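Local coordinates for Galactose/lactose metabolism regulatory protein GAL80 (Saccharomyces cerevisiae, PDB 3BTV) that represses the yeast galactose and lactose metabolic genes by binding the activator GAL4 and blocking its transcriptional activation when no inducing sugar is present, at residues Y190-K195 with P241-I246; A234-N239 with E416-S421; P262-F267 with S279-G284. The protein carries 1 engineered substitution. One frame throughout, in Å; residues are numbered along the deposited sequence.

Contact 1. Residues Y190-K195 with P241-I246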
loop_
_atom_site.group_PDB
_atom_site.type_symbol
_atom_site.label_atom_id
_atom_site.label_comp_id
_atom_site.label_asym_id
_atom_site.label_seq_id
_atom_site.Cartn_x
_atom_site.Cartn_y
_atom_site.Cartn_z
ATOM N N TYR B 190 -4.814 -1.047 -20.228
ATOM C CA TYR B 190 -4.574 -0.388 -21.517
ATOM C C TYR B 190 -5.374 -0.978 -22.683
ATOM O O TYR B 190 -5.249 -0.531 -23.822
ATOM C CB TYR B 190 -3.085 -0.434 -21.857
ATOM C CG TYR B 190 -2.211 0.305 -20.875
ATOM C CD1 TYR B 190 -1.560 -0.367 -19.843
ATOM C CD2 TYR B 190 -2.039 1.677 -20.978
ATOM C CE1 TYR B 190 -0.753 0.319 -18.945
ATOM C CE2 TYR B 190 -1.245 2.369 -20.096
ATOM C CZ TYR B 190 -0.603 1.689 -19.077
ATOM O OH TYR B 190 0.189 2.385 -18.195
ATOM N N GLU B 191 -6.199 -1.979 -22.408
ATOM C CA GLU B 191 -6.897 -2.660 -23.489
ATOM C C GLU B 191 -8.314 -3.076 -23.129
ATOM O O GLU B 191 -8.625 -3.354 -21.966
ATOM C CB GLU B 191 -6.110 -3.890 -23.947
ATOM C CG GLU B 191 -4.784 -3.588 -24.624
ATOM C CD GLU B 191 -3.908 -4.825 -24.730
ATOM O OE1 GLU B 191 -4.271 -5.864 -24.140
ATOM O OE2 GLU B 191 -2.857 -4.764 -25.398
ATOM N N ARG B 192 -9.164 -3.121 -24.149
ATOM C CA ARG B 192 -10.523 -3.610 -24.007
ATOM C C ARG B 192 -10.843 -4.505 -25.185
ATOM O O ARG B 192 -10.532 -4.161 -26.319
ATOM C CB ARG B 192 -11.514 -2.452 -23.980
ATOM C CG ARG B 192 -12.958 -2.891 -23.793
ATOM C CD ARG B 192 -13.901 -1.738 -24.032
ATOM N NE ARG B 192 -13.447 -0.521 -23.365
ATOM C CZ ARG B 192 -13.903 0.694 -23.652
ATOM N NH1 ARG B 192 -14.821 0.849 -24.594
ATOM N NH2 ARG B 192 -13.442 1.754 -23.006
ATOM N N PRO B 193 -11.453 -5.665 -24.917
ATOM C CA PRO B 193 -11.963 -6.538 -25.982
ATOM C C PRO B 193 -13.082 -5.863 -26.774
ATOM O O PRO B 193 -14.034 -5.357 -26.179
ATOM C CB PRO B 193 -12.511 -7.743 -25.213
ATOM C CG PRO B 193 -11.737 -7.752 -23.927
ATOM C CD PRO B 193 -11.523 -6.303 -23.591
ATOM N N VAL B 194 -12.963 -5.851 -28.098
ATOM C CA VAL B 194 -13.977 -5.243 -28.954
ATOM C C VAL B 194 -15.375 -5.741 -28.595
ATOM O O VAL B 194 -16.350 -4.993 -28.672
ATOM C CB VAL B 194 -13.698 -5.534 -30.439
ATOM C CG1 VAL B 194 -13.619 -7.035 -30.679
ATOM C CG2 VAL B 194 -14.761 -4.895 -31.316
ATOM N N LYS B 195 -15.456 -7.004 -28.189
ATOM C CA LYS B 195 -16.722 -7.645 -27.848
ATOM C C LYS B 195 -17.328 -7.114 -26.544
ATOM O O LYS B 195 -18.455 -7.462 -26.194
ATOM C CB LYS B 195 -16.516 -9.162 -27.754
ATOM C CG LYS B 195 -17.760 -9.975 -27.406
ATOM C CD LYS B 195 -17.384 -11.400 -27.005
ATOM C CE LYS B 195 -18.596 -12.211 -26.569
ATOM N NZ LYS B 195 -19.490 -12.547 -27.711
ATOM N N PRO B 241 -7.400 7.175 -20.246
ATOM C CA PRO B 241 -8.672 7.685 -20.786
ATOM C C PRO B 241 -9.085 6.980 -22.075
ATOM O O PRO B 241 -10.257 7.041 -22.465
ATOM C CB PRO B 241 -8.372 9.159 -21.106
ATOM C CG PRO B 241 -7.007 9.436 -20.657
ATOM C CD PRO B 241 -6.298 8.137 -20.391
ATOM N N GLU B 242 -8.127 6.328 -22.732
ATOM C CA GLU B 242 -8.379 5.644 -24.004
ATOM C C GLU B 242 -7.777 4.247 -23.983
ATOM O O GLU B 242 -6.565 4.090 -23.807
ATOM C CB GLU B 242 -7.750 6.433 -25.161
ATOM C CG GLU B 242 -8.311 7.834 -25.353
ATOM C CD GLU B 242 -9.583 7.851 -26.199
ATOM O OE1 GLU B 242 -9.733 6.987 -27.094
ATOM O OE2 GLU B 242 -10.437 8.735 -25.971
ATOM N N GLN B 243 -8.622 3.237 -24.156
ATOM C CA GLN B 243 -8.174 1.853 -24.147
ATOM C C GLN B 243 -8.032 1.331 -25.575
ATOM O O GLN B 243 -8.727 1.788 -26.491
ATOM C CB GLN B 243 -9.174 0.985 -23.389
ATOM C CG GLN B 243 -9.169 1.189 -21.877
ATOM C CD GLN B 243 -10.192 0.312 -21.216
ATOM O OE1 GLN B 243 -11.379 0.338 -21.581
ATOM N NE2 GLN B 243 -9.746 -0.493 -20.253
ATOM N N GLU B 244 -7.135 0.367 -25.754
ATOM C CA GLU B 244 -6.947 -0.293 -27.041
ATOM C C GLU B 244 -7.860 -1.493 -27.129
ATOM O O GLU B 244 -7.844 -2.360 -26.254
ATOM C CB GLU B 244 -5.504 -0.770 -27.176
ATOM C CG GLU B 244 -4.483 0.352 -27.192
ATOM C CD GLU B 244 -4.338 0.971 -28.573
ATOM O OE1 GLU B 244 -5.007 0.492 -29.515
ATOM O OE2 GLU B 244 -3.548 1.933 -28.718
ATOM N N LEU B 245 -8.664 -1.541 -28.186
ATOM C CA LEU B 245 -9.508 -2.700 -28.440
ATOM C C LEU B 245 -8.646 -3.930 -28.755
ATOM O O LEU B 245 -7.660 -3.829 -29.485
ATOM C CB LEU B 245 -10.471 -2.405 -29.596
ATOM C CG LEU B 245 -11.641 -1.465 -29.292
ATOM C CD1 LEU B 245 -12.438 -1.162 -30.552
ATOM C CD2 LEU B 245 -12.544 -2.091 -28.233
ATOM N N ILE B 246 -9.009 -5.082 -28.196
ATOM C CA ILE B 246 -8.331 -6.339 -28.514
ATOM C C ILE B 246 -9.327 -7.419 -28.974
ATOM O O ILE B 246 -10.524 -7.347 -28.668
ATOM C CB ILE B 246 -7.510 -6.880 -27.313
ATOM C CG1 ILE B 246 -8.380 -6.965 -26.055
ATOM C CG2 ILE B 246 -6.297 -6.011 -27.059
ATOM C CD1 ILE B 246 -7.818 -7.876 -24.969
#

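Contact 2. Residues A234-N239 with E416-S421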
loop_
_atom_site.group_PDB
_atom_site.type_symbol
_atom_site.label_atom_id
_atom_site.label_comp_id
_atom_site.label_asym_id
_atom_site.label_seq_id
_atom_site.Cartn_x
_atom_site.Cartn_y
_atom_site.Cartn_z
ATOM N N ALA B 234 -8.428 8.352 -0.192
ATOM C CA ALA B 234 -8.298 7.692 -1.484
ATOM C C ALA B 234 -7.809 8.620 -2.589
ATOM O O ALA B 234 -8.074 9.821 -2.592
ATOM C CB ALA B 234 -9.604 7.077 -1.883
ATOM N N MET B 235 -7.100 8.044 -3.540
ATOM C CA MET B 235 -6.828 8.724 -4.790
ATOM C C MET B 235 -7.294 7.803 -5.906
ATOM O O MET B 235 -6.919 6.623 -5.951
ATOM C CB MET B 235 -5.347 9.029 -4.936
ATOM C CG MET B 235 -4.792 9.898 -3.823
ATOM S SD MET B 235 -2.998 10.066 -3.928
ATOM C CE MET B 235 -2.679 11.055 -2.465
ATOM N N VAL B 236 -8.119 8.347 -6.795
ATOM C CA VAL B 236 -8.748 7.576 -7.858
ATOM C C VAL B 236 -8.224 8.098 -9.187
ATOM O O VAL B 236 -8.203 9.299 -9.427
ATOM C CB VAL B 236 -10.276 7.718 -7.791
ATOM C CG1 VAL B 236 -10.951 6.939 -8.916
ATOM C CG2 VAL B 236 -10.770 7.256 -6.425
ATOM N N PHE B 237 -7.793 7.193 -10.052
ATOM C CA PHE B 237 -7.101 7.601 -11.269
ATOM C C PHE B 237 -7.806 7.210 -12.564
ATOM O O PHE B 237 -8.287 6.088 -12.715
ATOM C CB PHE B 237 -5.709 6.968 -11.314
ATOM C CG PHE B 237 -4.809 7.384 -10.193
ATOM C CD1 PHE B 237 -4.957 6.850 -8.919
ATOM C CD2 PHE B 237 -3.793 8.290 -10.418
ATOM C CE1 PHE B 237 -4.118 7.243 -7.888
ATOM C CE2 PHE B 237 -2.942 8.676 -9.390
ATOM C CZ PHE B 237 -3.102 8.157 -8.130
ATOM N N ASN B 238 -7.831 8.136 -13.513
ATOM C CA ASN B 238 -8.104 7.762 -14.897
ATOM C C ASN B 238 -6.885 8.152 -15.723
ATOM O O ASN B 238 -6.917 9.120 -16.471
ATOM C CB ASN B 238 -9.381 8.426 -15.432
ATOM C CG ASN B 238 -9.752 7.941 -16.827
ATOM O OD1 ASN B 238 -9.228 6.941 -17.316
ATOM N ND2 ASN B 238 -10.655 8.660 -17.477
ATOM N N ASN B 239 -5.796 7.412 -15.555
ATOM C CA ASN B 239 -4.579 7.670 -16.314
ATOM C C ASN B 239 -4.655 7.022 -17.690
ATOM O O ASN B 239 -3.758 7.172 -18.513
ATOM C CB ASN B 239 -3.365 7.109 -15.577
ATOM C CG ASN B 239 -2.871 8.015 -14.463
ATOM O OD1 ASN B 239 -3.241 9.190 -14.365
ATOM N ND2 ASN B 239 -2.010 7.463 -13.612
ATOM N N GLU B 416 -19.062 5.890 -1.734
ATOM C CA GLU B 416 -19.307 7.320 -1.929
ATOM C C GLU B 416 -18.163 8.110 -1.313
ATOM O O GLU B 416 -17.628 9.024 -1.935
ATOM C CB GLU B 416 -20.645 7.734 -1.326
ATOM C CG GLU B 416 -20.954 9.232 -1.449
ATOM C CD GLU B 416 -20.658 9.793 -2.832
ATOM O OE1 GLU B 416 -20.768 9.044 -3.826
ATOM O OE2 GLU B 416 -20.317 10.993 -2.924
ATOM N N SER B 417 -17.761 7.719 -0.106
ATOM C CA SER B 417 -16.681 8.402 0.608
ATOM C C SER B 417 -15.318 8.267 -0.051
ATOM O O SER B 417 -14.518 9.202 -0.016
ATOM C CB SER B 417 -16.606 7.916 2.048
ATOM O OG SER B 417 -17.865 8.092 2.669
ATOM N N VAL B 418 -15.030 7.108 -0.638
ATOM C CA VAL B 418 -13.792 6.982 -1.399
ATOM C C VAL B 418 -13.719 8.085 -2.482
ATOM O O VAL B 418 -12.724 8.812 -2.590
ATOM C CB VAL B 418 -13.639 5.586 -2.032
ATOM C CG1 VAL B 418 -12.596 5.621 -3.116
ATOM C CG2 VAL B 418 -13.246 4.541 -0.952
ATOM N N TYR B 419 -14.784 8.217 -3.268
ATOM C CA TYR B 419 -14.836 9.254 -4.299
ATOM C C TYR B 419 -14.789 10.686 -3.738
ATOM O O TYR B 419 -14.178 11.559 -4.347
ATOM C CB TYR B 419 -16.060 9.066 -5.204
ATOM C CG TYR B 419 -15.858 8.002 -6.255
ATOM C CD1 TYR B 419 -16.542 6.802 -6.192
ATOM C CD2 TYR B 419 -14.970 8.197 -7.304
ATOM C CE1 TYR B 419 -16.357 5.824 -7.142
ATOM C CE2 TYR B 419 -14.778 7.227 -8.261
ATOM C CZ TYR B 419 -15.482 6.038 -8.173
ATOM O OH TYR B 419 -15.304 5.061 -9.122
ATOM N N LYS B 420 -15.422 10.921 -2.588
ATOM C CA LYS B 420 -15.366 12.243 -1.953
ATOM C C LYS B 420 -13.940 12.578 -1.575
ATOM O O LYS B 420 -13.459 13.666 -1.883
ATOM C CB LYS B 420 -16.232 12.318 -0.696
ATOM C CG LYS B 420 -17.656 12.761 -0.906
ATOM C CD LYS B 420 -18.310 13.092 0.427
ATOM C CE LYS B 420 -19.788 12.724 0.412
ATOM N NZ LYS B 420 -20.469 13.138 -0.849
ATOM N N SER B 421 -13.278 11.635 -0.899
ATOM C CA SER B 421 -11.907 11.804 -0.466
ATOM C C SER B 421 -10.997 12.236 -1.600
ATOM O O SER B 421 -10.183 13.138 -1.443
ATOM C CB SER B 421 -11.361 10.481 0.127
ATOM O OG SER B 421 -10.003 10.657 0.445
#

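Contact 3. Residues P262-F267 with S279-G284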
loop_
_atom_site.group_PDB
_atom_site.type_symbol
_atom_site.label_atom_id
_atom_site.label_comp_id
_atom_site.label_asym_id
_atom_site.label_seq_id
_atom_site.Cartn_x
_atom_site.Cartn_y
_atom_site.Cartn_z
ATOM N N PRO B 262 -12.391 4.571 -13.521
ATOM C CA PRO B 262 -10.985 4.608 -13.091
ATOM C C PRO B 262 -10.155 3.405 -13.540
ATOM O O PRO B 262 -10.685 2.314 -13.748
ATOM C CB PRO B 262 -11.089 4.593 -11.562
ATOM C CG PRO B 262 -12.499 4.999 -11.264
ATOM C CD PRO B 262 -13.309 4.455 -12.376
ATOM N N ASP B 263 -8.851 3.618 -13.675
ATOM C CA ASP B 263 -7.904 2.534 -13.926
ATOM C C ASP B 263 -6.961 2.289 -12.752
ATOM O O ASP B 263 -6.094 1.415 -12.825
ATOM C CB ASP B 263 -7.072 2.816 -15.172
ATOM C CG ASP B 263 -6.719 4.271 -15.304
ATOM O OD1 ASP B 263 -5.882 4.750 -14.513
ATOM O OD2 ASP B 263 -7.299 4.932 -16.191
ATOM N N HIS B 264 -7.095 3.064 -11.683
ATOM C CA HIS B 264 -6.310 2.766 -10.471
ATOM C C HIS B 264 -6.931 3.377 -9.240
ATOM O O HIS B 264 -7.502 4.463 -9.298
ATOM C CB HIS B 264 -4.877 3.268 -10.584
ATOM C CG HIS B 264 -3.897 2.475 -9.779
ATOM N ND1 HIS B 264 -3.631 2.740 -8.451
ATOM C CD2 HIS B 264 -3.108 1.428 -10.114
ATOM C CE1 HIS B 264 -2.721 1.891 -8.004
ATOM N NE2 HIS B 264 -2.372 1.092 -9.001
ATOM N N LEU B 265 -6.809 2.667 -8.128
ATOM C CA LEU B 265 -7.280 3.151 -6.850
ATOM C C LEU B 265 -6.167 2.978 -5.827
ATOM O O LEU B 265 -5.604 1.876 -5.676
ATOM C CB LEU B 265 -8.530 2.379 -6.394
ATOM C CG LEU B 265 -8.948 2.628 -4.928
ATOM C CD1 LEU B 265 -9.479 4.037 -4.725
ATOM C CD2 LEU B 265 -9.966 1.609 -4.436
ATOM N N LEU B 266 -5.844 4.062 -5.135
ATOM C CA LEU B 266 -4.982 3.995 -3.950
ATOM C C LEU B 266 -5.888 4.263 -2.786
ATOM O O LEU B 266 -6.639 5.235 -2.794
ATOM C CB LEU B 266 -3.878 5.055 -3.968
ATOM C CG LEU B 266 -2.856 5.022 -5.106
ATOM C CD1 LEU B 266 -1.941 6.236 -5.027
ATOM C CD2 LEU B 266 -2.040 3.737 -5.079
ATOM N N PHE B 267 -5.841 3.401 -1.785
ATOM C CA PHE B 267 -6.726 3.571 -0.644
ATOM C C PHE B 267 -5.983 3.227 0.620
ATOM O O PHE B 267 -5.329 2.186 0.709
ATOM C CB PHE B 267 -7.968 2.688 -0.806
ATOM C CG PHE B 267 -8.805 2.560 0.453
ATOM C CD1 PHE B 267 -9.954 3.317 0.626
ATOM C CD2 PHE B 267 -8.456 1.657 1.445
ATOM C CE1 PHE B 267 -10.725 3.183 1.766
ATOM C CE2 PHE B 267 -9.220 1.522 2.591
ATOM C CZ PHE B 267 -10.357 2.278 2.756
ATOM N N SER B 279 -3.513 -0.603 4.052
ATOM C CA SER B 279 -2.991 0.002 2.829
ATOM C C SER B 279 -3.433 -0.807 1.618
ATOM O O SER B 279 -3.257 -2.033 1.574
ATOM C CB SER B 279 -1.456 0.052 2.885
ATOM O OG SER B 279 -0.909 0.477 1.642
ATOM N N CYS B 280 -3.937 -0.119 0.604
ATOM C CA CYS B 280 -4.539 -0.814 -0.510
ATOM C C CYS B 280 -4.271 -0.195 -1.871
ATOM O O CYS B 280 -4.405 1.018 -2.060
ATOM C CB CYS B 280 -6.039 -0.919 -0.285
ATOM S SG CYS B 280 -6.868 -1.587 -1.694
ATOM N N SER B 281 -3.910 -1.045 -2.825
ATOM C CA SER B 281 -3.655 -0.590 -4.192
ATOM C C SER B 281 -4.363 -1.514 -5.174
ATOM O O SER B 281 -4.093 -2.722 -5.206
ATOM C CB SER B 281 -2.152 -0.578 -4.468
ATOM O OG SER B 281 -1.862 -0.066 -5.750
ATOM N N PHE B 282 -5.270 -0.953 -5.969
ATOM C CA PHE B 282 -5.945 -1.682 -7.038
ATOM C C PHE B 282 -5.610 -1.153 -8.422
ATOM O O PHE B 282 -5.875 0.008 -8.730
ATOM C CB PHE B 282 -7.456 -1.616 -6.844
ATOM C CG PHE B 282 -7.983 -2.633 -5.880
ATOM C CD1 PHE B 282 -8.496 -3.830 -6.331
ATOM C CD2 PHE B 282 -7.962 -2.384 -4.523
ATOM C CE1 PHE B 282 -8.978 -4.760 -5.442
ATOM C CE2 PHE B 282 -8.450 -3.309 -3.631
ATOM C CZ PHE B 282 -8.959 -4.489 -4.090
ATOM N N LYS B 283 -5.043 -2.018 -9.253
ATOM C CA LYS B 283 -4.764 -1.714 -10.648
ATOM C C LYS B 283 -5.957 -2.067 -11.514
ATOM O O LYS B 283 -6.654 -3.051 -11.261
ATOM C CB LYS B 283 -3.561 -2.525 -11.141
ATOM C CG LYS B 283 -2.362 -2.414 -10.221
ATOM C CD LYS B 283 -1.340 -3.507 -10.471
ATOM C CE LYS B 283 -0.337 -3.105 -11.542
ATOM N NZ LYS B 283 -0.986 -2.842 -12.855
ATOM N N GLY B 284 -6.148 -1.281 -12.562
ATOM C CA GLY B 284 -7.213 -1.474 -13.532
ATOM C C GLY B 284 -7.552 -2.805 -14.190
ATOM O O GLY B 284 -8.689 -3.232 -14.046
#

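Contact 1. Residues Y190-K195 with P241-I246
Tyr-190 O accepts from Glu-244 N at 2.8 Å, the first bond of a backbone ladder that pairs strands 191-193 and 242-246 in parallel, and Arg-192 N in turn donates to Glu-244 O. Past the end of the shorter strand the ladder continues with Val-194 N, which lies 2.9 Å from Ile-246 O in a nearly straight bond (159°).

A second kind of bond joins side chains. The Arg-192 guanidinium presents its NE side, and both NE and NH2 lie 2.9 Å from the single acceptor Gln-243 OE1, which sits in the guanidinium plane while the amide plane is turned 59° away. With CG of Arg-192 anti to the backbone N (chi1 -178°) and the chain bent at chi3, that side can meet the oxygen. The Gln-243 NE2 end is held by the carbonyls of Gly-189 and Trp-187, which should fix the amide's rotation, and NH2 of Arg-192 also bonds Pro-258 O.

These strands belong to a small mixed sheet of three, in which 242-246 is central and 255-258 pairs with its other edge.

Van der Waals packing completes the contact. The Ile-246 CG2 methyl lies 3.5 Å from Glu-191 CD, at the carboxylate end of a side chain that crosses it at about a right angle and forms a salt bridge with Arg-252. The apolar contact is between Pro-193 CD and Ile-246 CG1, 4.0 Å apart, their side chains side by side.

Contact 2. Residues A234-N239 with E416-S421
Ala-234 meets helix 405-424 in two ways at once, and here the packing is closest. Its CB lies 3.5 Å from Val-418 CG1, while its backbone N donates to Ser-421 OG at 2.9 Å with an angle of 162° at the hydrogen. The serine hydroxyl, placed anti to its own backbone N (chi1 176°), is thereby aimed at the strand; it is also hydrogen-bonded to Ser-426 O, so this buried oxygen serves both the strand and the chain beyond the helix.

Two residues along, the fit is looser. Val-236 splits its branches between two partners: CG2 lies 4.1 Å from Val-418 CG1, and CG1 is 3.9 Å from Tyr-419 CE2, approaching the ring obliquely. Val-236 and Tyr-419 are both partly exposed, and Pro-262 packs against each of them. On the solvent side of the helix, Lys-420 NZ and Glu-416 OE2 form a salt bridge of 3.0 Å, one turn apart and without touching the strand.

Strand and helix cross at 84°, and Val-418 continues onto Leu-265 and Phe-267 of the adjoining strand. The arrangement is that of a helix laid across the face of a mixed beta-sheet, here in the C-terminal part of an oxidoreductase-like, Rossmann-containing fold.

Contact 3. Residues P262-F267 with S279-G284
Cys-280 and Phe-267 form a hydrogen-bonded pair of the antiparallel hairpin 264-271/276-283, and their side chains share a face of the sheet. Cys-280 CB sits at the edge of the phenylalanine ring, 3.9 Å from CD2. Phe-267 N donates to Cys-280 O at 2.8 Å, and Cys-280 N returns a more bent bond (130°) to Phe-267 O.

Phe-282 pairs with Leu-265 on that same face, their CB atoms 4.2 Å apart. Two nearly straight backbone bonds tie them, and beyond them Phe-282 reaches Thr-213 and Thr-217 of helix 209-225.

Phe-282 O also lies beneath the His-264 imidazole, 3.3 Å from its plane and over its centre. The ring is brought across the neighbouring strand by CG standing anti to the backbone N (chi1 -152°). Replacing His-264 with an alanine would probably uncover this carbonyl and open a gap beside the Lys-283 side chain. At the strand's start, Asp-263 and His-264 both face Phe-237 in a classic beta bulge.

The chemistry implies a division of labour: main-chain bonds set the register, while one face supplies a hydrophobic surface to helices 209-225 and 405-424, and the opposite face, with His-264 and Leu-266, packs against the second subunit.

Overall arrangement
Contacts 2 and 3 are buried, with centres about 9 Å apart, and hold one large mixed sheet: strands 229-237 and 264-271 are neighbours in it, probably joined by backbone bonds between Phe-237 and both Asp-263 and His-264. Contact 3 builds the sheet through main-chain pairing; contact 2 lays a helix on it, chiefly through small apolar groups. Contact 1, only partly buried, belongs to a separate three-stranded sheet about 19 Å from contact 3 between centres, and adds a charged and amide side-chain pair to its own backbone ladder. Strand 242-246 follows strand 229-237 in the chain after a short turn, linking the two sheets. All three contacts touch the second subunit, contact 1 through Tyr-190 alone.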